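Local coordinates for twitching motility pilus retraction protein (Geobacter sulfurreducens PCA, PDB 5ZFQ) that probably serves as a hexameric ATPase motor that uses ATP hydrolysis to retract the type IV pilus, at residues K147-P157 with G247-N257; H178-D186 with I218-G229. All coordinates share one frame; numbering follows the deposited sequence.

Contact 1 (K147-P157 with G247-N257); sequences KPRGLILVTGP and GHLCLATLHTN
Strands 150-155 and 249-254 run parallel with axes 4.7 Å apart and a 32° twist, paired through G150 N to H248 O, C250 N to G150 O, I152 N to C250 O, A252 N to I152 O and V154 N to A252 O. On the face packed against helix 162-176, I152 and L251 lie side by side, CB of I152 sitting 3.7 Å from CD2 of L251, while I152 CD1 turns obliquely onto L249 CD1 (3.8 Å). The reverse face, where helix 259-268 packs, brings L153 CD2 to A252 CB at 3.7 Å. Near the C-terminal end hydroxyls join the backbone bonds: T253 OG1 donates to V154 O (3.2 Å). The T155 hydroxyl, set between its own backbone N and carbonyl carbon (chi1 77°), reaches T256 O from above the carbonyl plane, OG1 to O being 2.8 Å, and also bonds S291 OG. This leaves the methyl CG2 against L254 CB and T256 OG1. A valine at T155 would probably leave T256 O without its side-chain donor and S291 without its mate. G156 N then bonds L254 O at 2.8 Å, and P157 CA makes a CH-pi contact over one face of the H255 ring, 3.9 Å from its centroid and 18° off the normal, although this ring is poorly ordered. H255 O bonds Q277, and N257 ND2 bonds E245, of the second subunit. Adjacent parallel strands ending in such loops are the central-sheet arrangement of RecA-like P-loop ATPases: G156 probably opens the Walker A loop, while 247-257 is consistent with the His box of PilT-type ATPases.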
loop_
_atom_site.group_PDB
_atom_site.type_symbol
_atom_site.label_atom_id
_atom_site.label_comp_id
_atom_site.label_asym_id
_atom_site.label_seq_id
_atom_site.Cartn_x
_atom_site.Cartn_y
_atom_site.Cartn_z
ATOM N N LYS A 147 17.849 -38.780 9.831
ATOM C CA LYS A 147 17.323 -38.632 8.478
ATOM C C LYS A 147 18.329 -37.925 7.590
ATOM O O LYS A 147 18.899 -36.905 7.983
ATOM C CB LYS A 147 16.013 -37.847 8.473
ATOM C CG LYS A 147 14.849 -38.555 9.094
ATOM C CD LYS A 147 14.378 -39.704 8.230
ATOM C CE LYS A 147 13.071 -40.290 8.775
ATOM N NZ LYS A 147 12.805 -41.625 8.147
ATOM N N PRO A 148 18.543 -38.459 6.379
ATOM C CA PRO A 148 19.467 -37.820 5.436
ATOM C C PRO A 148 18.865 -36.621 4.710
ATOM O O PRO A 148 19.569 -35.633 4.531
ATOM C CB PRO A 148 19.805 -38.947 4.460
ATOM C CG PRO A 148 18.678 -39.890 4.545
ATOM C CD PRO A 148 18.092 -39.782 5.917
ATOM N N ARG A 149 17.595 -36.691 4.322
ATOM C CA ARG A 149 16.961 -35.630 3.521
ATOM C C ARG A 149 15.640 -35.171 4.083
ATOM O O ARG A 149 15.128 -35.741 5.033
ATOM C CB ARG A 149 16.698 -36.114 2.102
ATOM C CG ARG A 149 17.912 -36.326 1.298
ATOM C CD ARG A 149 17.587 -37.211 0.112
ATOM N NE ARG A 149 17.573 -38.617 0.479
ATOM C CZ ARG A 149 18.666 -39.297 0.810
ATOM N NH1 ARG A 149 19.852 -38.679 0.853
ATOM N NH2 ARG A 149 18.570 -40.589 1.112
ATOM N N GLY A 150 15.062 -34.172 3.446
ATOM C CA GLY A 150 13.688 -33.823 3.722
ATOM C C GLY A 150 13.497 -32.672 4.684
ATOM O O GLY A 150 14.445 -32.005 5.097
ATOM N N LEU A 151 12.241 -32.453 5.044
ATOM C CA LEU A 151 11.869 -31.365 5.924
ATOM C C LEU A 151 11.433 -31.899 7.277
ATOM O O LEU A 151 10.593 -32.804 7.343
ATOM C CB LEU A 151 10.747 -30.553 5.290
ATOM C CG LEU A 151 10.189 -29.405 6.116
ATOM C CD1 LEU A 151 11.219 -28.252 6.310
ATOM C CD2 LEU A 151 8.918 -28.932 5.430
ATOM N N ILE A 152 12.006 -31.344 8.341
ATOM C CA ILE A 152 11.644 -31.717 9.705
ATOM C C ILE A 152 11.161 -30.486 10.469
ATOM O O ILE A 152 11.847 -29.462 10.488
ATOM C CB ILE A 152 12.834 -32.345 10.453
ATOM C CG1 ILE A 152 13.358 -33.566 9.687
ATOM C CG2 ILE A 152 12.445 -32.710 11.871
ATOM C CD1 ILE A 152 14.314 -34.423 10.470
ATOM N N LEU A 153 9.988 -30.576 11.097
ATOM C CA LEU A 153 9.422 -29.414 11.788
ATOM C C LEU A 153 9.350 -29.596 13.289
ATOM O O LEU A 153 8.874 -30.613 13.780
ATOM C CB LEU A 153 8.030 -29.099 11.249
ATOM C CG LEU A 153 8.038 -28.760 9.754
ATOM C CD1 LEU A 153 6.648 -28.630 9.177
ATOM C CD2 LEU A 153 8.862 -27.487 9.547
ATOM N N VAL A 154 9.857 -28.610 14.020
ATOM C CA VAL A 154 9.649 -28.542 15.461
ATOM C C VAL A 154 8.763 -27.342 15.744
ATOM O O VAL A 154 9.195 -26.204 15.560
ATOM C CB VAL A 154 10.959 -28.400 16.232
ATOM C CG1 VAL A 154 10.708 -28.597 17.718
ATOM C CG2 VAL A 154 11.981 -29.392 15.729
ATOM N N THR A 155 7.522 -27.582 16.163
ATOM C CA THR A 155 6.580 -26.486 16.323
ATOM C C THR A 155 6.258 -26.238 17.773
ATOM O O THR A 155 6.489 -27.086 18.626
ATOM C CB THR A 155 5.261 -26.744 15.574
ATOM O OG1 THR A 155 4.438 -27.673 16.308
ATOM C CG2 THR A 155 5.544 -27.270 14.164
ATOM N N GLY A 156 5.697 -25.074 18.050
ATOM C CA GLY A 156 5.289 -24.743 19.397
ATOM C C GLY A 156 5.569 -23.293 19.715
ATOM O O GLY A 156 6.171 -22.574 18.907
ATOM N N PRO A 157 5.133 -22.848 20.899
ATOM C CA PRO A 157 5.474 -21.478 21.278
ATOM C C PRO A 157 6.980 -21.351 21.494
ATOM O O PRO A 157 7.605 -22.310 21.958
ATOM C CB PRO A 157 4.676 -21.264 22.574
ATOM C CG PRO A 157 4.489 -22.647 23.136
ATOM C CD PRO A 157 4.350 -23.547 21.935
ATOM N N GLY A 247 17.548 -32.540 -1.729
ATOM C CA GLY A 247 18.529 -33.378 -1.074
ATOM C C GLY A 247 19.169 -32.792 0.167
ATOM O O GLY A 247 20.115 -33.363 0.709
ATOM N N HIS A 248 18.661 -31.660 0.633
ATOM C CA HIS A 248 19.129 -31.125 1.896
ATOM C C HIS A 248 18.270 -31.645 3.019
ATOM O O HIS A 248 17.181 -32.192 2.788
ATOM C CB HIS A 248 19.112 -29.609 1.877
ATOM C CG HIS A 248 19.868 -29.029 0.725
ATOM N ND1 HIS A 248 19.319 -28.893 -0.532
ATOM C CD2 HIS A 248 21.143 -28.589 0.626
ATOM C CE1 HIS A 248 20.218 -28.378 -1.352
ATOM N NE2 HIS A 248 21.334 -28.186 -0.675
ATOM N N LEU A 249 18.780 -31.521 4.234
ATOM C CA LEU A 249 17.939 -31.706 5.390
ATOM C C LEU A 249 17.596 -30.316 5.937
ATOM O O LEU A 249 18.493 -29.536 6.322
ATOM C CB LEU A 249 18.621 -32.575 6.444
ATOM C CG LEU A 249 17.790 -32.819 7.717
ATOM C CD1 LEU A 249 16.569 -33.706 7.459
ATOM C CD2 LEU A 249 18.636 -33.410 8.844
ATOM N N CYS A 250 16.306 -29.995 5.949
ATOM C CA CYS A 250 15.871 -28.704 6.448
ATOM C C CYS A 250 15.188 -28.828 7.812
ATOM O O CYS A 250 14.162 -29.507 7.951
ATOM C CB CYS A 250 14.930 -28.036 5.443
ATOM S SG CYS A 250 14.433 -26.362 5.946
ATOM N N LEU A 251 15.774 -28.186 8.820
ATOM C CA LEU A 251 15.148 -28.085 10.138
ATOM C C LEU A 251 14.440 -26.754 10.214
ATOM O O LEU A 251 15.018 -25.727 9.849
ATOM C CB LEU A 251 16.178 -28.199 11.271
ATOM C CG LEU A 251 16.972 -29.499 11.236
ATOM C CD1 LEU A 251 18.103 -29.502 12.245
ATOM C CD2 LEU A 251 16.043 -30.726 11.411
ATOM N N ALA A 252 13.198 -26.757 10.681
ATOM C CA ALA A 252 12.446 -25.518 10.743
ATOM C C ALA A 252 11.369 -25.538 11.826
ATOM O O ALA A 252 11.031 -26.592 12.363
ATOM C CB ALA A 252 11.817 -25.205 9.372
ATOM N N THR A 253 10.898 -24.349 12.124
ATOM C CA THR A 253 9.996 -24.040 13.196
ATOM C C THR A 253 8.703 -23.336 12.784
ATOM O O THR A 253 8.651 -22.602 11.855
ATOM C CB THR A 253 10.825 -23.177 14.193
ATOM O OG1 THR A 253 11.474 -24.015 15.121
ATOM C CG2 THR A 253 10.055 -22.168 14.950
ATOM N N LEU A 254 7.658 -23.588 13.533
ATOM C CA LEU A 254 6.367 -22.956 13.383
ATOM C C LEU A 254 5.730 -22.832 14.745
ATOM O O LEU A 254 5.952 -23.657 15.593
ATOM C CB LEU A 254 5.446 -23.821 12.546
ATOM C CG LEU A 254 5.205 -23.427 11.118
ATOM C CD1 LEU A 254 3.937 -24.050 10.618
ATOM C CD2 LEU A 254 5.083 -21.932 11.074
ATOM N N HIS A 255 4.893 -21.844 14.954
ATOM C CA HIS A 255 4.226 -21.747 16.231
ATOM C C HIS A 255 2.857 -22.373 16.142
ATOM O O HIS A 255 1.870 -21.730 16.250
ATOM C CB HIS A 255 4.129 -20.325 16.723
ATOM C CG HIS A 255 3.342 -20.200 17.986
ATOM N ND1 HIS A 255 3.103 -18.995 18.609
ATOM C CD2 HIS A 255 2.732 -21.138 18.743
ATOM C CE1 HIS A 255 2.379 -19.197 19.691
ATOM N NE2 HIS A 255 2.145 -20.489 19.794
ATOM N N THR A 256 2.829 -23.660 15.914
ATOM C CA THR A 256 1.610 -24.405 15.799
ATOM C C THR A 256 1.595 -25.451 16.875
ATOM O O THR A 256 2.603 -25.906 17.346
ATOM C CB THR A 256 1.348 -24.967 14.408
ATOM O OG1 THR A 256 2.542 -25.466 13.843
ATOM C CG2 THR A 256 0.813 -23.913 13.520
ATOM N N ASN A 257 0.419 -25.868 17.272
ATOM C CA ASN A 257 0.421 -26.736 18.439
ATOM C C ASN A 257 0.109 -28.202 18.168
ATOM O O ASN A 257 -0.008 -28.997 19.106
ATOM C CB ASN A 257 -0.578 -26.180 19.448
ATOM C CG ASN A 257 -0.276 -24.753 19.811
ATOM O OD1 ASN A 257 -1.054 -23.850 19.519
ATOM N ND2 ASN A 257 0.866 -24.538 20.453
#

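Contact 2 (H178-D186 with I218-G229); sequences HDHIVTIED and ILRQDPDVVLVG
The imidazole of H180 presents one edge to the 218-229 segment, with D222 O near the ring plane. With CG anti to the backbone N (chi1 175°), ND1 is carried to D222 O at 2.6 Å and donates to it, meeting the oxygen from well above its carbonyl plane; at the other ring nitrogen, NE2 bonds N200 of the neighbouring strand. Two further flat groups lie close by: the side chains of D179 and D224 cross obliquely, their carboxylate planes 43° apart. These residues mark the entrance to a pair of parallel strands in the RecA-like sheet, 225-229 being the probable Walker B strand; the axes lie 4.6 Å apart and only 5° from parallel. D224 OD2 uses its anti lone pair to accept from H180 N at 2.8 Å, and D224 N returns a bond of 2.8 Å to H180 O, which V225 N shares. The nearby negative charge of D179 is probably offset for D224 by its salt bridge to R55 of the third subunit; D222 OD2 also pairs with that arginine. Further along, V182 N to V225 O, L227 N to V182 O and I184 N to L227 O continue the ladder. V182 spreads its methyls over the turn, CG1 to I218 CD1 at 3.6 Å and CG2 to P223 CB at 3.8 Å. On the opposite face from V182, T183 CG2 meets L227 CB at 3.9 Å, whereas the T183 hydroxyl turns along its own strand: OG1 donates to E185 OE2 over 2.8 Å, and Q201 NE2 bonds the same carboxylate oxygen.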
loop_
_atom_site.group_PDB
_atom_site.type_symbol
_atom_site.label_atom_id
_atom_site.label_comp_id
_atom_site.label_asym_id
_atom_site.label_seq_id
_atom_site.Cartn_x
_atom_site.Cartn_y
_atom_site.Cartn_z
ATOM N N HIS A 178 29.434 -35.839 8.060
ATOM C CA HIS A 178 30.450 -34.931 7.539
ATOM C C HIS A 178 29.807 -33.910 6.595
ATOM O O HIS A 178 30.078 -33.888 5.382
ATOM C CB HIS A 178 31.557 -35.703 6.831
ATOM C CG HIS A 178 32.177 -36.762 7.684
ATOM N ND1 HIS A 178 31.672 -38.043 7.761
ATOM C CD2 HIS A 178 33.235 -36.716 8.530
ATOM C CE1 HIS A 178 32.406 -38.748 8.604
ATOM N NE2 HIS A 178 33.358 -37.967 9.085
ATOM N N ASP A 179 28.959 -33.062 7.175
ATOM C CA ASP A 179 28.154 -32.115 6.411
ATOM C C ASP A 179 28.544 -30.689 6.731
ATOM O O ASP A 179 29.312 -30.428 7.654
ATOM C CB ASP A 179 26.651 -32.297 6.698
ATOM C CG ASP A 179 26.095 -33.617 6.168
ATOM O OD1 ASP A 179 26.737 -34.255 5.282
ATOM O OD2 ASP A 179 24.992 -34.007 6.641
ATOM N N HIS A 180 28.012 -29.776 5.930
ATOM C CA HIS A 180 28.093 -28.350 6.194
ATOM C C HIS A 180 26.749 -27.973 6.786
ATOM O O HIS A 180 25.727 -28.130 6.124
ATOM C CB HIS A 180 28.389 -27.558 4.914
ATOM C CG HIS A 180 28.362 -26.076 5.106
ATOM N ND1 HIS A 180 28.089 -25.199 4.080
ATOM C CD2 HIS A 180 28.573 -25.316 6.207
ATOM C CE1 HIS A 180 28.143 -23.960 4.540
ATOM N NE2 HIS A 180 28.438 -24.002 5.825
ATOM N N ILE A 181 26.761 -27.531 8.043
ATOM C CA ILE A 181 25.548 -27.137 8.772
ATOM C C ILE A 181 25.438 -25.615 8.874
ATOM O O ILE A 181 26.272 -24.964 9.521
ATOM C CB ILE A 181 25.506 -27.725 10.224
ATOM C CG1 ILE A 181 25.577 -29.263 10.211
ATOM C CG2 ILE A 181 24.259 -27.242 10.962
ATOM C CD1 ILE A 181 25.562 -29.895 11.585
ATOM N N VAL A 182 24.419 -25.054 8.230
ATOM C CA VAL A 182 24.132 -23.613 8.338
ATOM C C VAL A 182 22.833 -23.385 9.105
ATOM O O VAL A 182 21.782 -23.914 8.727
ATOM C CB VAL A 182 23.998 -22.938 6.954
ATOM C CG1 VAL A 182 23.648 -21.457 7.113
ATOM C CG2 VAL A 182 25.272 -23.147 6.133
ATOM N N THR A 183 22.894 -22.599 10.170
ATOM C CA THR A 183 21.689 -22.226 10.915
ATOM C C THR A 183 21.398 -20.745 10.724
ATOM O O THR A 183 22.308 -19.944 10.533
ATOM C CB THR A 183 21.838 -22.507 12.435
ATOM O OG1 THR A 183 22.771 -21.572 12.986
ATOM C CG2 THR A 183 22.357 -23.929 12.690
ATOM N N ILE A 184 20.131 -20.377 10.798
ATOM C CA ILE A 184 19.739 -18.977 10.740
ATOM C C ILE A 184 18.790 -18.774 11.920
ATOM O O ILE A 184 17.682 -19.317 11.949
ATOM C CB ILE A 184 19.096 -18.631 9.358
ATOM C CG1 ILE A 184 20.108 -18.844 8.224
ATOM C CG2 ILE A 184 18.576 -17.209 9.311
ATOM C CD1 ILE A 184 19.442 -19.080 6.844
ATOM N N GLU A 185 19.252 -18.035 12.919
ATOM C CA GLU A 185 18.613 -18.043 14.237
ATOM C C GLU A 185 18.243 -16.645 14.730
ATOM O O GLU A 185 18.878 -15.652 14.369
ATOM C CB GLU A 185 19.530 -18.728 15.263
ATOM C CG GLU A 185 19.838 -20.199 14.948
ATOM C CD GLU A 185 20.693 -20.905 16.007
ATOM O OE1 GLU A 185 20.258 -20.992 17.191
ATOM O OE2 GLU A 185 21.793 -21.396 15.646
ATOM N N ASP A 186 17.218 -16.569 15.569
ATOM C CA ASP A 186 16.750 -15.283 16.063
ATOM C C ASP A 186 16.239 -15.355 17.501
ATOM O O ASP A 186 15.022 -15.336 17.731
ATOM C CB ASP A 186 15.645 -14.744 15.148
ATOM C CG ASP A 186 15.257 -13.300 15.477
ATOM O OD1 ASP A 186 16.145 -12.495 15.885
ATOM O OD2 ASP A 186 14.048 -12.982 15.331
ATOM N N ILE A 218 21.346 -18.863 0.558
ATOM C CA ILE A 218 21.611 -20.141 1.212
ATOM C C ILE A 218 21.995 -21.258 0.208
ATOM O O ILE A 218 22.812 -22.144 0.516
ATOM C CB ILE A 218 20.400 -20.589 2.060
ATOM C CG1 ILE A 218 20.786 -21.767 2.964
ATOM C CG2 ILE A 218 19.159 -20.880 1.175
ATOM C CD1 ILE A 218 21.705 -21.368 4.060
ATOM N N LEU A 219 21.455 -21.209 -1.008
ATOM C CA LEU A 219 21.781 -22.270 -1.959
ATOM C C LEU A 219 23.156 -22.047 -2.540
ATOM O O LEU A 219 23.686 -22.910 -3.215
ATOM C CB LEU A 219 20.738 -22.369 -3.084
ATOM C CG LEU A 219 19.305 -22.571 -2.589
ATOM C CD1 LEU A 219 18.340 -22.908 -3.736
ATOM C CD2 LEU A 219 19.253 -23.619 -1.502
ATOM N N ARG A 220 23.728 -20.882 -2.277
ATOM C CA ARG A 220 25.068 -20.547 -2.774
ATOM C C ARG A 220 26.110 -20.782 -1.699
ATOM O O ARG A 220 27.278 -20.479 -1.888
ATOM C CB ARG A 220 25.117 -19.086 -3.252
ATOM C CG ARG A 220 23.914 -18.740 -4.087
ATOM C CD ARG A 220 23.932 -17.387 -4.688
ATOM N NE ARG A 220 22.717 -17.230 -5.478
ATOM C CZ ARG A 220 22.361 -16.127 -6.135
ATOM N NH1 ARG A 220 23.135 -15.040 -6.109
ATOM N NH2 ARG A 220 21.218 -16.114 -6.814
ATOM N N GLN A 221 25.695 -21.326 -0.562
ATOM C CA GLN A 221 26.638 -21.516 0.533
ATOM C C GLN A 221 26.958 -22.998 0.781
ATOM O O GLN A 221 27.500 -23.356 1.811
ATOM C CB GLN A 221 26.099 -20.827 1.801
ATOM C CG GLN A 221 26.004 -19.304 1.630
ATOM C CD GLN A 221 25.186 -18.591 2.697
ATOM O OE1 GLN A 221 24.278 -19.170 3.323
ATOM N NE2 GLN A 221 25.483 -17.306 2.891
ATOM N N ASP A 222 26.631 -23.839 -0.193
ATOM C CA ASP A 222 26.913 -25.274 -0.135
ATOM C C ASP A 222 26.568 -25.883 1.238
ATOM O O ASP A 222 27.435 -26.428 1.930
ATOM C CB ASP A 222 28.393 -25.540 -0.491
ATOM C CG ASP A 222 28.681 -27.020 -0.759
ATOM O OD1 ASP A 222 27.857 -27.706 -1.398
ATOM O OD2 ASP A 222 29.728 -27.515 -0.311
ATOM N N PRO A 223 25.306 -25.755 1.660
ATOM C CA PRO A 223 24.992 -26.396 2.935
ATOM C C PRO A 223 24.491 -27.816 2.679
ATOM O O PRO A 223 24.129 -28.135 1.545
ATOM C CB PRO A 223 23.885 -25.511 3.492
ATOM C CG PRO A 223 23.115 -25.114 2.226
ATOM C CD PRO A 223 24.149 -25.021 1.109
ATOM N N ASP A 224 24.471 -28.651 3.710
ATOM C CA ASP A 224 23.826 -29.943 3.590
ATOM C C ASP A 224 22.647 -29.965 4.500
ATOM O O ASP A 224 21.623 -30.562 4.192
ATOM C CB ASP A 224 24.779 -31.074 3.946
ATOM C CG ASP A 224 25.967 -31.112 3.042
ATOM O OD1 ASP A 224 25.816 -31.447 1.837
ATOM O OD2 ASP A 224 27.060 -30.799 3.540
ATOM N N VAL A 225 22.826 -29.318 5.640
ATOM C CA VAL A 225 21.828 -29.238 6.703
ATOM C C VAL A 225 21.595 -27.768 7.002
ATOM O O VAL A 225 22.567 -27.011 7.176
ATOM C CB VAL A 225 22.317 -29.982 7.960
ATOM C CG1 VAL A 225 21.357 -29.809 9.137
ATOM C CG2 VAL A 225 22.512 -31.439 7.622
ATOM N N VAL A 226 20.327 -27.354 7.032
ATOM C CA VAL A 226 19.971 -25.942 7.267
ATOM C C VAL A 226 18.882 -25.788 8.307
ATOM O O VAL A 226 17.774 -26.289 8.120
ATOM C CB VAL A 226 19.451 -25.232 5.986
ATOM C CG1 VAL A 226 19.169 -23.750 6.284
ATOM C CG2 VAL A 226 20.377 -25.418 4.825
ATOM N N LEU A 227 19.179 -25.088 9.391
ATOM C CA LEU A 227 18.148 -24.721 10.354
ATOM C C LEU A 227 17.613 -23.352 9.970
ATOM O O LEU A 227 18.322 -22.340 10.035
ATOM C CB LEU A 227 18.684 -24.730 11.779
ATOM C CG LEU A 227 17.792 -24.070 12.844
ATOM C CD1 LEU A 227 16.410 -24.721 12.886
ATOM C CD2 LEU A 227 18.461 -24.112 14.219
ATOM N N VAL A 228 16.353 -23.339 9.548
ATOM C CA VAL A 228 15.768 -22.178 8.885
ATOM C C VAL A 228 15.023 -21.267 9.864
ATOM O O VAL A 228 14.735 -20.109 9.536
ATOM C CB VAL A 228 14.847 -22.650 7.730
ATOM C CG1 VAL A 228 13.586 -21.817 7.594
ATOM C CG2 VAL A 228 15.620 -22.670 6.421
ATOM N N GLY A 229 14.670 -21.759 11.033
ATOM C CA GLY A 229 13.955 -20.921 11.962
ATOM C C GLY A 229 12.492 -20.881 11.604
ATOM O O GLY A 229 12.033 -21.706 10.859
#

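Overall arrangement
Contacts 1 and 2 belong to one mixed sheet, their centres 13 Å apart, in the strand order 198-203, 180-185, 225-230, 249-254, 150-155, 286-296, 303-310. Strands 225-230 and 249-254 join them directly: L251 O probably accepts from V228 N and L251 N probably donates to V226 O, both at 2.8 Å. Along the chain, both strands of contact 2 fall between the two strands of contact 1, and helix 162-176 packs on side chains of each. The probable Walker A loop and Walker B strand thus share one sheet, while the loops flanking the strands meet two neighbouring subunits, consistent with ATP-driven movements passing between subunits of a hexamer.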